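Poly-gamma-glutamate hydrolase (Bacillus phage phiNIT1, PDB 3A9L) hydrolyses the gamma-glutamyl linkages of bacterial poly-gamma-glutamate, acting as a zinc-dependent peptidase of phage origin. Local coordinates at residues I52-V55 against V56-G60; L193-A196 against E197-E201; G186-T189 against Q190-D194; L125-S128 against K129-K133; A169-R172 against A173-Q176. One frame throughout, in Å; residues are numbered along the deposited sequence.

Interaction 1 (I52-V55 against V56-G60)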
loop_
_atom_site.group_PDB
_atom_site.type_symbol
_atom_site.label_atom_id
_atom_site.label_comp_id
_atom_site.label_asym_id
_atom_site.label_seq_id
_atom_site.Cartn_x
_atom_site.Cartn_y
_atom_site.Cartn_z
ATOM N N ILE A 52 3.003 -12.352 5.988
ATOM C CA ILE A 52 2.509 -11.898 4.681
ATOM C C ILE A 52 3.633 -11.224 3.882
ATOM O O ILE A 52 3.738 -11.418 2.665
ATOM C CB ILE A 52 1.287 -11.009 4.811
ATOM C CG1 ILE A 52 0.049 -11.899 5.001
ATOM C CG2 ILE A 52 1.147 -10.091 3.591
ATOM C CD1 ILE A 52 -1.084 -11.229 5.675
ATOM N N TYR A 53 4.462 -10.449 4.571
ATOM C CA TYR A 53 5.609 -9.776 3.927
ATOM C C TYR A 53 6.516 -10.764 3.218
ATOM O O TYR A 53 6.891 -10.551 2.061
ATOM C CB TYR A 53 6.422 -9.018 4.959
ATOM C CG TYR A 53 5.933 -7.620 5.211
ATOM C CD1 TYR A 53 4.574 -7.339 5.318
ATOM C CD2 TYR A 53 6.827 -6.589 5.352
ATOM C CE1 TYR A 53 4.135 -6.060 5.544
ATOM C CE2 TYR A 53 6.402 -5.306 5.586
ATOM C CZ TYR A 53 5.056 -5.046 5.676
ATOM O OH TYR A 53 4.653 -3.759 5.902
ATOM N N ARG A 54 6.867 -11.831 3.932
ATOM C CA ARG A 54 7.743 -12.884 3.450
ATOM C C ARG A 54 7.082 -13.674 2.301
ATOM O O ARG A 54 7.739 -13.997 1.297
ATOM C CB ARG A 54 8.112 -13.819 4.627
ATOM C CG ARG A 54 9.201 -14.901 4.348
ATOM C CD ARG A 54 10.559 -14.241 4.021
ATOM N NE ARG A 54 11.534 -15.232 3.591
ATOM C CZ ARG A 54 12.572 -14.961 2.807
ATOM N NH1 ARG A 54 12.768 -13.719 2.365
ATOM N NH2 ARG A 54 13.411 -15.931 2.464
ATOM N N VAL A 55 5.793 -14.007 2.450
ATOM C CA VAL A 55 5.091 -14.705 1.366
ATOM C C VAL A 55 5.024 -13.868 0.081
ATOM O O VAL A 55 5.118 -14.387 -1.049
ATOM C CB VAL A 55 3.657 -15.182 1.774
ATOM C CG1 VAL A 55 2.936 -15.786 0.571
ATOM C CG2 VAL A 55 3.754 -16.250 2.846
ATOM N N VAL A 56 4.823 -12.576 0.258
ATOM C CA VAL A 56 4.774 -11.654 -0.865
ATOM C C VAL A 56 6.166 -11.477 -1.483
ATOM O O VAL A 56 6.305 -11.420 -2.722
ATOM C CB VAL A 56 4.140 -10.315 -0.417
ATOM C CG1 VAL A 56 4.425 -9.169 -1.421
ATOM C CG2 VAL A 56 2.646 -10.515 -0.253
ATOM N N GLU A 57 7.182 -11.373 -0.624
ATOM C CA GLU A 57 8.575 -11.233 -1.082
ATOM C C GLU A 57 8.993 -12.503 -1.843
ATOM O O GLU A 57 9.659 -12.418 -2.874
ATOM C CB GLU A 57 9.508 -10.944 0.088
ATOM C CG GLU A 57 9.459 -9.511 0.592
ATOM C CD GLU A 57 9.689 -9.425 2.102
ATOM O OE1 GLU A 57 10.390 -10.324 2.639
ATOM O OE2 GLU A 57 9.132 -8.491 2.750
ATOM N N LEU A 58 8.528 -13.659 -1.370
ATOM C CA LEU A 58 8.739 -14.942 -2.097
ATOM C C LEU A 58 7.951 -15.170 -3.385
ATOM O O LEU A 58 8.402 -15.915 -4.255
ATOM C CB LEU A 58 8.469 -16.131 -1.178
ATOM C CG LEU A 58 9.389 -16.375 0.003
ATOM C CD1 LEU A 58 8.868 -17.579 0.750
ATOM C CD2 LEU A 58 10.808 -16.550 -0.443
ATOM N N THR A 59 6.764 -14.574 -3.498
ATOM C CA THR A 59 5.825 -14.890 -4.595
ATOM C C THR A 59 5.637 -13.788 -5.629
ATOM O O THR A 59 5.362 -14.067 -6.797
ATOM C CB THR A 59 4.415 -15.263 -4.050
ATOM O OG1 THR A 59 3.926 -14.194 -3.232
ATOM C CG2 THR A 59 4.468 -16.537 -3.176
ATOM N N GLY A 60 5.755 -12.540 -5.191
ATOM C CA GLY A 60 5.316 -11.394 -6.002
ATOM C C GLY A 60 3.792 -11.263 -6.023
ATOM O O GLY A 60 3.223 -10.620 -6.898
#
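The carbonyl oxygen of Val55 is gripped twice by Thr59: weakly by its backbone N at 3.0 Å, and by OG1, modelled so close that the exact length is doubtful. With OG1 set between the backbone N and carbonyl carbon of Thr59 (chi1 56°), the hydroxyl turns back onto the preceding turn of helix 48-59, and it also bonds to Gly61 N. Thr59 CG2 comes within 4.1 Å of Val55 CG1. One turn back, Ile52 CG2 meets Val56 CG2 at 4.1 Å, on the side of the helix facing strands 34-42 and 62-68. Glu57 and Arg54 occupy another side, which Leu58 shares. Glu57 folds back along the helix, so that OE2 lies 3.5 Å from Tyr53 CB and only 3.1 Å from Tyr53 O, two acceptors that do not bond. Its OE1 lies near the plane of the Arg54 guanidinium, at the edge, but 4.2 Å from NH1; the two planar groups are turned 63° apart. Leu58 CD2 covers one guanidinium face, 3.9 Å above the plane and off toward the rim. Arginine and glutamate would attract each other only at a distance, beyond a salt bridge, which may partly offset the closeness of the glutamate to a carbonyl oxygen.

Interaction 2 (L193-A196 against E197-E201)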
loop_
_atom_site.group_PDB
_atom_site.type_symbol
_atom_site.label_atom_id
_atom_site.label_comp_id
_atom_site.label_asym_id
_atom_site.label_seq_id
_atom_site.Cartn_x
_atom_site.Cartn_y
_atom_site.Cartn_z
ATOM N N LEU A 193 10.578 -19.115 8.237
ATOM C CA LEU A 193 11.014 -19.227 6.821
ATOM C C LEU A 193 10.404 -20.430 6.080
ATOM O O LEU A 193 9.889 -20.298 4.955
ATOM C CB LEU A 193 12.539 -19.236 6.731
ATOM C CG LEU A 193 13.316 -18.064 7.395
ATOM C CD1 LEU A 193 14.809 -18.247 7.319
ATOM C CD2 LEU A 193 12.946 -16.705 6.790
ATOM N N ASP A 194 10.479 -21.600 6.707
ATOM C CA ASP A 194 9.835 -22.817 6.180
ATOM C C ASP A 194 8.315 -22.656 5.965
ATOM O O ASP A 194 7.735 -23.173 4.984
ATOM C CB ASP A 194 10.124 -23.992 7.117
ATOM C CG ASP A 194 11.603 -24.401 7.136
ATOM O OD1 ASP A 194 12.349 -24.051 6.211
ATOM O OD2 ASP A 194 12.021 -25.119 8.072
ATOM N N TYR A 195 7.656 -21.959 6.891
ATOM C CA TYR A 195 6.210 -21.761 6.800
ATOM C C TYR A 195 5.957 -20.948 5.529
ATOM O O TYR A 195 5.239 -21.391 4.628
ATOM C CB TYR A 195 5.689 -21.045 8.060
ATOM C CG TYR A 195 4.199 -21.199 8.330
ATOM C CD1 TYR A 195 3.256 -20.520 7.555
ATOM C CD2 TYR A 195 3.748 -21.984 9.370
ATOM C CE1 TYR A 195 1.909 -20.648 7.787
ATOM C CE2 TYR A 195 2.380 -22.113 9.627
ATOM C CZ TYR A 195 1.472 -21.441 8.830
ATOM O OH TYR A 195 0.123 -21.538 9.060
ATOM N N ALA A 196 6.605 -19.790 5.428
ATOM C CA ALA A 196 6.409 -18.937 4.288
ATOM C C ALA A 196 6.757 -19.621 2.934
ATOM O O ALA A 196 6.020 -19.463 1.952
ATOM C CB ALA A 196 7.129 -17.617 4.479
ATOM N N GLU A 197 7.810 -20.444 2.910
ATOM C CA GLU A 197 8.199 -21.222 1.715
ATOM C C GLU A 197 7.143 -22.269 1.354
ATOM O O GLU A 197 6.836 -22.475 0.183
ATOM C CB GLU A 197 9.552 -21.894 1.925
ATOM C CG GLU A 197 9.918 -22.985 0.881
ATOM C CD GLU A 197 10.371 -22.405 -0.476
ATOM O OE1 GLU A 197 10.608 -21.182 -0.567
ATOM O OE2 GLU A 197 10.458 -23.163 -1.461
ATOM N N ALA A 198 6.584 -22.922 2.369
ATOM C CA ALA A 198 5.460 -23.852 2.143
ATOM C C ALA A 198 4.309 -23.216 1.365
ATOM O O ALA A 198 3.746 -23.832 0.486
ATOM C CB ALA A 198 4.957 -24.417 3.453
ATOM N N ILE A 199 3.976 -21.978 1.694
ATOM C CA ILE A 199 2.904 -21.269 1.031
ATOM C C ILE A 199 3.287 -20.975 -0.428
ATOM O O ILE A 199 2.467 -21.145 -1.362
ATOM C CB ILE A 199 2.578 -19.958 1.784
ATOM C CG1 ILE A 199 2.355 -20.229 3.290
ATOM C CG2 ILE A 199 1.409 -19.234 1.105
ATOM C CD1 ILE A 199 1.397 -21.370 3.611
ATOM N N LYS A 200 4.540 -20.566 -0.629
ATOM C CA LYS A 200 5.002 -20.277 -2.005
ATOM C C LYS A 200 4.943 -21.553 -2.886
ATOM O O LYS A 200 4.477 -21.516 -4.017
ATOM C CB LYS A 200 6.396 -19.659 -2.002
ATOM C CG LYS A 200 6.955 -19.331 -3.403
ATOM C CD LYS A 200 8.450 -19.047 -3.388
ATOM C CE LYS A 200 9.322 -20.188 -2.847
ATOM N NZ LYS A 200 9.668 -21.321 -3.784
ATOM N N GLU A 201 5.404 -22.668 -2.346
ATOM C CA GLU A 201 5.402 -23.963 -3.049
ATOM C C GLU A 201 4.025 -24.409 -3.468
ATOM O O GLU A 201 3.846 -24.896 -4.596
ATOM C CB GLU A 201 6.041 -25.046 -2.162
ATOM C CG GLU A 201 7.563 -24.915 -2.039
ATOM C CD GLU A 201 8.190 -25.976 -1.151
ATOM O OE1 GLU A 201 7.617 -27.074 -1.014
ATOM O OE2 GLU A 201 9.284 -25.721 -0.593
#
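Tyr195 and Ile199 sit one turn apart on helix 190-209, and their side chains meet at the ring's CE1 and the isoleucine's CD1, 4.3 Å apart, with the methyl oblique to the ring. Ile199 CG1 lies anti to the carbonyl carbon (chi1 -51°), 3.4 Å from Tyr195 O, and the chain then turns at chi2 (-49°) to carry CD1 back toward the ring. The phenol hydroxyl reaches Thr113 OG1, while the ring packs on Leu164 and Ile166 of strand 162-167 and stands edge-to-face with Phe174. On a different side of the helix, Lys200 curls at its outer torsions until NZ meets Glu197 OE2 at 3.1 Å, from the syn side but 31° out of the carboxylate plane. Fine detail in this salt bridge is doubtful, because other atoms of the two chains are modelled too close. Glu197 OE2 also lies 2.9 Å from Glu201 OE2, a pair of acceptors whose repulsion is probably eased by Lys200 and by Lys133, which bridges to Glu201. Ala196 packs on Leu51 and Arg54 of helix 48-59, and Ala198 on Lys129 and Leu130 of helix 120-132. This pattern is that of a helix packed on the sheet of an alpha/beta fold and between neighbouring helices.

Interaction 3 (G186-T189 against Q190-D194)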
loop_
_atom_site.group_PDB
_atom_site.type_symbol
_atom_site.label_atom_id
_atom_site.label_comp_id
_atom_site.label_asym_id
_atom_site.label_seq_id
_atom_site.Cartn_x
_atom_site.Cartn_y
_atom_site.Cartn_z
ATOM N N GLY A 186 11.390 -8.366 14.007
ATOM C CA GLY A 186 12.346 -8.454 12.930
ATOM C C GLY A 186 13.245 -9.669 12.977
ATOM O O GLY A 186 14.032 -9.885 12.058
ATOM N N ASN A 187 13.104 -10.476 14.026
ATOM C CA ASN A 187 14.038 -11.543 14.351
ATOM C C ASN A 187 13.305 -12.885 14.291
ATOM O O ASN A 187 12.731 -13.336 15.288
ATOM C CB ASN A 187 14.650 -11.321 15.760
ATOM C CG ASN A 187 15.316 -9.952 15.913
ATOM O OD1 ASN A 187 15.899 -9.435 14.972
ATOM N ND2 ASN A 187 15.203 -9.355 17.111
ATOM N N VAL A 188 13.336 -13.517 13.118
ATOM C CA VAL A 188 12.455 -14.638 12.835
ATOM C C VAL A 188 13.247 -15.940 12.788
ATOM O O VAL A 188 14.471 -15.933 12.613
ATOM C CB VAL A 188 11.630 -14.372 11.556
ATOM C CG1 VAL A 188 10.896 -13.018 11.697
ATOM C CG2 VAL A 188 12.529 -14.356 10.328
ATOM N N THR A 189 12.561 -17.052 12.991
ATOM C CA THR A 189 13.223 -18.340 13.151
ATOM C C THR A 189 13.182 -19.093 11.839
ATOM O O THR A 189 12.569 -18.643 10.862
ATOM C CB THR A 189 12.487 -19.232 14.156
ATOM O OG1 THR A 189 11.164 -19.482 13.650
ATOM C CG2 THR A 189 12.415 -18.598 15.527
ATOM N N GLN A 190 13.803 -20.260 11.833
ATOM C CA GLN A 190 13.804 -21.131 10.656
ATOM C C GLN A 190 12.389 -21.622 10.355
ATOM O O GLN A 190 12.003 -21.653 9.202
ATOM C CB GLN A 190 14.749 -22.301 10.860
ATOM C CG GLN A 190 14.289 -23.638 10.316
ATOM C CD GLN A 190 15.293 -24.708 10.683
ATOM O OE1 GLN A 190 15.118 -25.414 11.671
ATOM N NE2 GLN A 190 16.406 -24.773 9.936
ATOM N N GLU A 191 11.619 -21.932 11.398
ATOM C CA GLU A 191 10.211 -22.334 11.231
ATOM C C GLU A 191 9.419 -21.269 10.487
ATOM O O GLU A 191 8.684 -21.602 9.571
ATOM C CB GLU A 191 9.539 -22.676 12.565
ATOM C CG GLU A 191 8.197 -23.443 12.418
ATOM C CD GLU A 191 7.933 -24.426 13.546
ATOM O OE1 GLU A 191 8.768 -25.333 13.768
ATOM O OE2 GLU A 191 6.889 -24.310 14.215
ATOM N N PHE A 192 9.600 -19.997 10.860
ATOM C CA PHE A 192 9.020 -18.890 10.075
ATOM C C PHE A 192 9.298 -19.021 8.590
ATOM O O PHE A 192 8.366 -19.033 7.773
ATOM C CB PHE A 192 9.457 -17.490 10.575
ATOM C CG PHE A 192 8.918 -16.362 9.732
ATOM C CD1 PHE A 192 7.630 -15.874 9.927
ATOM C CD2 PHE A 192 9.702 -15.802 8.718
ATOM C CE1 PHE A 192 7.122 -14.832 9.133
ATOM C CE2 PHE A 192 9.215 -14.776 7.906
ATOM C CZ PHE A 192 7.932 -14.270 8.108
ATOM N N LEU A 193 10.578 -19.115 8.237
ATOM C CA LEU A 193 11.014 -19.227 6.821
ATOM C C LEU A 193 10.404 -20.430 6.080
ATOM O O LEU A 193 9.889 -20.298 4.955
ATOM C CB LEU A 193 12.539 -19.236 6.731
ATOM C CG LEU A 193 13.316 -18.064 7.395
ATOM C CD1 LEU A 193 14.809 -18.247 7.319
ATOM C CD2 LEU A 193 12.946 -16.705 6.790
ATOM N N ASP A 194 10.479 -21.600 6.707
ATOM C CA ASP A 194 9.835 -22.817 6.180
ATOM C C ASP A 194 8.315 -22.656 5.965
ATOM O O ASP A 194 7.735 -23.173 4.984
ATOM C CB ASP A 194 10.124 -23.992 7.117
ATOM C CG ASP A 194 11.603 -24.401 7.136
ATOM O OD1 ASP A 194 12.349 -24.051 6.211
ATOM O OD2 ASP A 194 12.021 -25.119 8.072
#
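Residues 188 and 189 run nearly extended, then the chain turns into helical geometry at Gln190: this is the N-terminal cap of helix 190-209, with Thr189 as the N-cap. Its carbonyl oxygen accepts the first helical bond, a long and weak one from Leu193 N at 3.3 Å. The side chain does the capping. OG1, held at chi1 62° between the backbone N and the carbonyl carbon, takes the N-H of Phe192 at 3.2 Å in an almost straight bond (173°). The same hydroxyl bonds to Ala173 O, tying the helix start to the end of helix 168-173. Before the cap, Val188 leans over the first turn. Its CG2 approaches Phe192 CD2 to 3.6 Å and Leu193 CD2 to 4.3 Å; the latter pairing, of the residue before the N-cap with the fourth residue after it, is a hydrophobic staple. Val188 CG1 stands over one face of the phenylalanine ring, displaced toward the rim, and Leu193 CD2 lies at the ring's edge, in its plane. Elsewhere the ring meets Phe174 edge-to-face and packs against Leu51 and Arg54 of helix 48-59. Glu191 swings away to a salt bridge with Lys111, and its negative charge in the first turn would suit the helix dipole. Its CB remains near the capping hydroxyl, 3.7 Å from Thr189 OG1.

Interaction 4 (L125-S128 against K129-K133)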
loop_
_atom_site.group_PDB
_atom_site.type_symbol
_atom_site.label_atom_id
_atom_site.label_comp_id
_atom_site.label_asym_id
_atom_site.label_seq_id
_atom_site.Cartn_x
_atom_site.Cartn_y
_atom_site.Cartn_z
ATOM N N LEU A 125 -3.464 -28.136 -0.810
ATOM C CA LEU A 125 -2.041 -27.962 -1.177
ATOM C C LEU A 125 -1.204 -27.314 -0.085
ATOM O O LEU A 125 -0.114 -27.775 0.216
ATOM C CB LEU A 125 -1.936 -27.238 -2.519
ATOM C CG LEU A 125 -2.415 -28.188 -3.639
ATOM C CD1 LEU A 125 -2.691 -27.481 -4.977
ATOM C CD2 LEU A 125 -1.417 -29.331 -3.828
ATOM N N ILE A 126 -1.757 -26.275 0.536
ATOM C CA ILE A 126 -1.093 -25.546 1.627
ATOM C C ILE A 126 -0.935 -26.444 2.859
ATOM O O ILE A 126 0.041 -26.364 3.598
ATOM C CB ILE A 126 -1.883 -24.260 1.969
ATOM C CG1 ILE A 126 -1.756 -23.292 0.810
ATOM C CG2 ILE A 126 -1.400 -23.630 3.281
ATOM C CD1 ILE A 126 -2.643 -22.029 0.866
ATOM N N VAL A 127 -1.916 -27.311 3.040
ATOM C CA VAL A 127 -1.967 -28.215 4.155
ATOM C C VAL A 127 -0.811 -29.165 3.929
ATOM O O VAL A 127 0.047 -29.313 4.765
ATOM C CB VAL A 127 -3.372 -28.885 4.163
ATOM C CG1 VAL A 127 -3.336 -30.381 4.492
ATOM C CG2 VAL A 127 -4.325 -28.078 5.080
ATOM N N SER A 128 -0.757 -29.690 2.715
ATOM C CA SER A 128 0.203 -30.696 2.349
ATOM C C SER A 128 1.639 -30.175 2.342
ATOM O O SER A 128 2.544 -30.900 2.768
ATOM C CB SER A 128 -0.204 -31.347 1.045
ATOM O OG SER A 128 0.754 -32.283 0.622
ATOM N N LYS A 129 1.854 -28.922 1.923
ATOM C CA LYS A 129 3.206 -28.318 1.992
ATOM C C LYS A 129 3.650 -28.046 3.419
ATOM O O LYS A 129 4.800 -28.332 3.795
ATOM C CB LYS A 129 3.316 -27.018 1.182
ATOM C CG LYS A 129 3.198 -27.114 -0.350
ATOM C CD LYS A 129 3.867 -28.350 -0.920
ATOM C CE LYS A 129 4.227 -28.185 -2.395
ATOM N NZ LYS A 129 4.689 -29.494 -2.881
ATOM N N LEU A 130 2.752 -27.525 4.244
ATOM C CA LEU A 130 3.158 -27.205 5.599
ATOM C C LEU A 130 3.666 -28.462 6.297
ATOM O O LEU A 130 4.784 -28.477 6.842
ATOM C CB LEU A 130 2.036 -26.517 6.393
ATOM C CG LEU A 130 1.593 -25.159 5.860
ATOM C CD1 LEU A 130 0.339 -24.791 6.591
ATOM C CD2 LEU A 130 2.691 -24.080 6.011
ATOM N N ASN A 131 2.857 -29.529 6.234
ATOM C CA ASN A 131 3.260 -30.819 6.775
ATOM C C ASN A 131 4.629 -31.263 6.309
ATOM O O ASN A 131 5.396 -31.832 7.075
ATOM C CB ASN A 131 2.276 -31.913 6.388
ATOM C CG ASN A 131 0.900 -31.718 6.978
ATOM O OD1 ASN A 131 -0.021 -32.421 6.598
ATOM N ND2 ASN A 131 0.748 -30.768 7.901
ATOM N N SER A 132 4.923 -31.050 5.036
ATOM C CA SER A 132 6.139 -31.620 4.467
ATOM C C SER A 132 7.339 -30.823 4.942
ATOM O O SER A 132 8.476 -31.243 4.734
ATOM C CB SER A 132 6.087 -31.610 2.952
ATOM O OG SER A 132 6.451 -30.320 2.484
ATOM N N LYS A 133 7.080 -29.654 5.533
ATOM C CA LYS A 133 8.114 -28.881 6.231
ATOM C C LYS A 133 8.044 -29.175 7.729
ATOM O O LYS A 133 8.675 -28.491 8.541
ATOM C CB LYS A 133 7.993 -27.375 5.966
ATOM C CG LYS A 133 7.967 -26.952 4.483
ATOM C CD LYS A 133 9.287 -27.192 3.784
ATOM C CE LYS A 133 9.734 -25.921 3.101
ATOM N NZ LYS A 133 10.405 -26.165 1.792
#
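Val127 O sits over one face of the Asn131 carboxamide, almost directly above CG at 3.4 Å. The amide edge points elsewhere: ND2 donates to Ile135 O and Ala137 O in the loop that follows, clipping the end of helix 120-132 to the chain leading into strand 138-139. The same Val127 carbonyl also takes the backbone N-H of Asn131, at 3.2 Å and nearly straight (176°). On the buried side, Ile126 and Leu130 lie alongside each other and point the same way, with Ile126 CG2 3.9 Å from Leu130 CD1. Leu130 CG, anti to its own carbonyl carbon (chi1 -63°), is drawn back over the previous turn to 3.0 Å from Ile126 O, a tight approach. Ile126 packs on Ile199, Val162 and Leu164, and Leu130 on Ala198. The Lys129 carbon chain passes Leu125 O, with CG at 3.4 Å, before NZ goes out to a salt bridge with Glu205. At the last turn Ser132 OG bonds back to Lys129 O at 2.9 Å, while Ser132 N reaches Ser128 O at a bent 137°. Lys129 O also takes weak bonds from the backbone N of Ser132 and of Lys133. Hydrocarbon thus faces the sheet, hydrocarbon and lysine charges together meet helix 190-209, and serine and asparagine side chains bind carbonyls in the last turn.

Interaction 5 (A169-R172 against A173-Q176)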
loop_
_atom_site.group_PDB
_atom_site.type_symbol
_atom_site.label_atom_id
_atom_site.label_comp_id
_atom_site.label_asym_id
_atom_site.label_seq_id
_atom_site.Cartn_x
_atom_site.Cartn_y
_atom_site.Cartn_z
ATOM N N ALA A 169 0.666 -20.105 19.747
ATOM C CA ALA A 169 1.904 -20.856 19.986
ATOM C C ALA A 169 2.745 -20.901 18.723
ATOM O O ALA A 169 3.989 -20.771 18.768
ATOM C CB ALA A 169 1.599 -22.251 20.422
ATOM N N GLN A 170 2.074 -21.096 17.588
ATOM C CA GLN A 170 2.798 -21.311 16.343
ATOM C C GLN A 170 3.472 -20.025 15.873
ATOM O O GLN A 170 4.646 -20.038 15.427
ATOM C CB GLN A 170 1.887 -21.879 15.247
ATOM C CG GLN A 170 2.577 -21.909 13.848
ATOM C CD GLN A 170 3.771 -22.843 13.773
ATOM O OE1 GLN A 170 3.626 -24.037 13.529
ATOM N NE2 GLN A 170 4.963 -22.302 13.949
ATOM N N ARG A 171 2.704 -18.938 15.933
ATOM C CA ARG A 171 3.173 -17.592 15.635
ATOM C C ARG A 171 4.275 -17.121 16.600
ATOM O O ARG A 171 5.199 -16.431 16.170
ATOM C CB ARG A 171 2.004 -16.615 15.614
ATOM C CG ARG A 171 0.905 -16.990 14.625
ATOM C CD ARG A 171 -0.281 -16.016 14.657
ATOM N NE ARG A 171 -1.212 -16.284 15.737
ATOM C CZ ARG A 171 -1.538 -15.404 16.688
ATOM N NH1 ARG A 171 -1.034 -14.156 16.696
ATOM N NH2 ARG A 171 -2.399 -15.758 17.620
ATOM N N ARG A 172 4.213 -17.513 17.877
ATOM C CA ARG A 172 5.325 -17.252 18.778
ATOM C C ARG A 172 6.587 -17.995 18.329
ATOM O O ARG A 172 7.674 -17.462 18.486
ATOM C CB ARG A 172 5.008 -17.527 20.267
ATOM C CG ARG A 172 4.389 -16.347 21.005
ATOM C CD ARG A 172 4.223 -16.620 22.489
ATOM N NE ARG A 172 2.883 -16.327 23.016
ATOM C CZ ARG A 172 2.420 -15.138 23.414
ATOM N NH1 ARG A 172 3.153 -14.025 23.336
ATOM N NH2 ARG A 172 1.187 -15.060 23.886
ATOM N N ALA A 173 6.428 -19.172 17.703
ATOM C CA ALA A 173 7.568 -19.952 17.238
ATOM C C ALA A 173 8.171 -19.436 15.914
ATOM O O ALA A 173 9.269 -19.826 15.561
ATOM C CB ALA A 173 7.235 -21.467 17.173
ATOM N N PHE A 174 7.455 -18.562 15.198
ATOM C CA PHE A 174 8.059 -17.767 14.089
ATOM C C PHE A 174 9.219 -16.836 14.550
ATOM O O PHE A 174 10.032 -16.410 13.720
ATOM C CB PHE A 174 7.030 -16.821 13.417
ATOM C CG PHE A 174 5.893 -17.501 12.650
ATOM C CD1 PHE A 174 5.976 -18.804 12.174
ATOM C CD2 PHE A 174 4.723 -16.774 12.385
ATOM C CE1 PHE A 174 4.916 -19.385 11.458
ATOM C CE2 PHE A 174 3.650 -17.353 11.669
ATOM C CZ PHE A 174 3.741 -18.657 11.212
ATOM N N PHE A 175 9.271 -16.466 15.829
ATOM C CA PHE A 175 10.211 -15.407 16.264
ATOM C C PHE A 175 11.277 -15.919 17.211
ATOM O O PHE A 175 11.027 -16.791 18.019
ATOM C CB PHE A 175 9.485 -14.194 16.893
ATOM C CG PHE A 175 8.440 -13.587 16.004
ATOM C CD1 PHE A 175 8.799 -12.835 14.893
ATOM C CD2 PHE A 175 7.092 -13.792 16.266
ATOM C CE1 PHE A 175 7.826 -12.287 14.049
ATOM C CE2 PHE A 175 6.109 -13.245 15.430
ATOM C CZ PHE A 175 6.477 -12.492 14.321
ATOM N N GLN A 176 12.467 -15.357 17.081
ATOM C CA GLN A 176 13.624 -15.666 17.907
ATOM C C GLN A 176 13.329 -15.512 19.385
ATOM O O GLN A 176 12.822 -14.455 19.796
ATOM C CB GLN A 176 14.761 -14.719 17.478
ATOM C CG GLN A 176 15.296 -15.048 16.099
ATOM C CD GLN A 176 16.166 -16.246 16.144
ATOM O OE1 GLN A 176 16.963 -16.390 17.072
ATOM N NE2 GLN A 176 15.991 -17.156 15.199
#
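Helix 168-173, which directly follows strand 162-167, ends here beside the zinc site: the side chain of Arg171 is about 4 Å from that of Glu45, a zinc ligand. The turn closes on Phe174, whose ring folds back under the helix. Arg171 CA makes a CH-pi contact with one face, 4.1 Å from the centroid and 26° off the normal. Gln170 O also lies over the ring, toward the rim, 3.7 Å above its plane. Gln170 NE2 comes 3.8 Å from Phe174 CE1 with the amide only 22° from parallel to the ring, and donates to Glu191 OE2. Arg171 lays CG 4.1 Å from Phe174 CE2, then bends at chi3 (-81°); NE binds Ile166 O and NH1 binds Val46 O, so two backbone carbonyls help set how the guanidinium is turned. Phe175 follows with CD2 3.2 Å from Arg171 O. Gln170 O takes weak backbone bonds from Ala173 N and Phe174 N, whereas Phe175 N donates to Arg172 O at 3.3 Å, from well above the carbonyl plane. It is a helix C-terminus backed by aromatic residues, with a buried arginine placed beside a zinc ligand, consistent with a second-shell role in this zinc-peptidase site.

In the fold
Interactions 2 and 3 belong to the same helix, 190-209: interaction 3 caps its start near the surface, and interaction 2 forms the more buried turns that follow. Helices 48-59 and 120-132 pack against those turns, so interactions 1 and 4 both touch interaction 2, yet stay about 8 Å from each other at their nearest atoms. Interaction 1 meets it through van der Waals packing, whereas interaction 4 adds the salt bridge between Lys133 and Glu201. Interaction 5 ends helix 168-173 against interaction 3, through Thr189 bonds to Ala173 and Phe174, and is the nearest of the five to the zinc. At the helix ends of interactions 1, 3 and 4, hydroxyl or amide side chains bond to the backbone; interaction 2 relies on apolar packing and charge pairs.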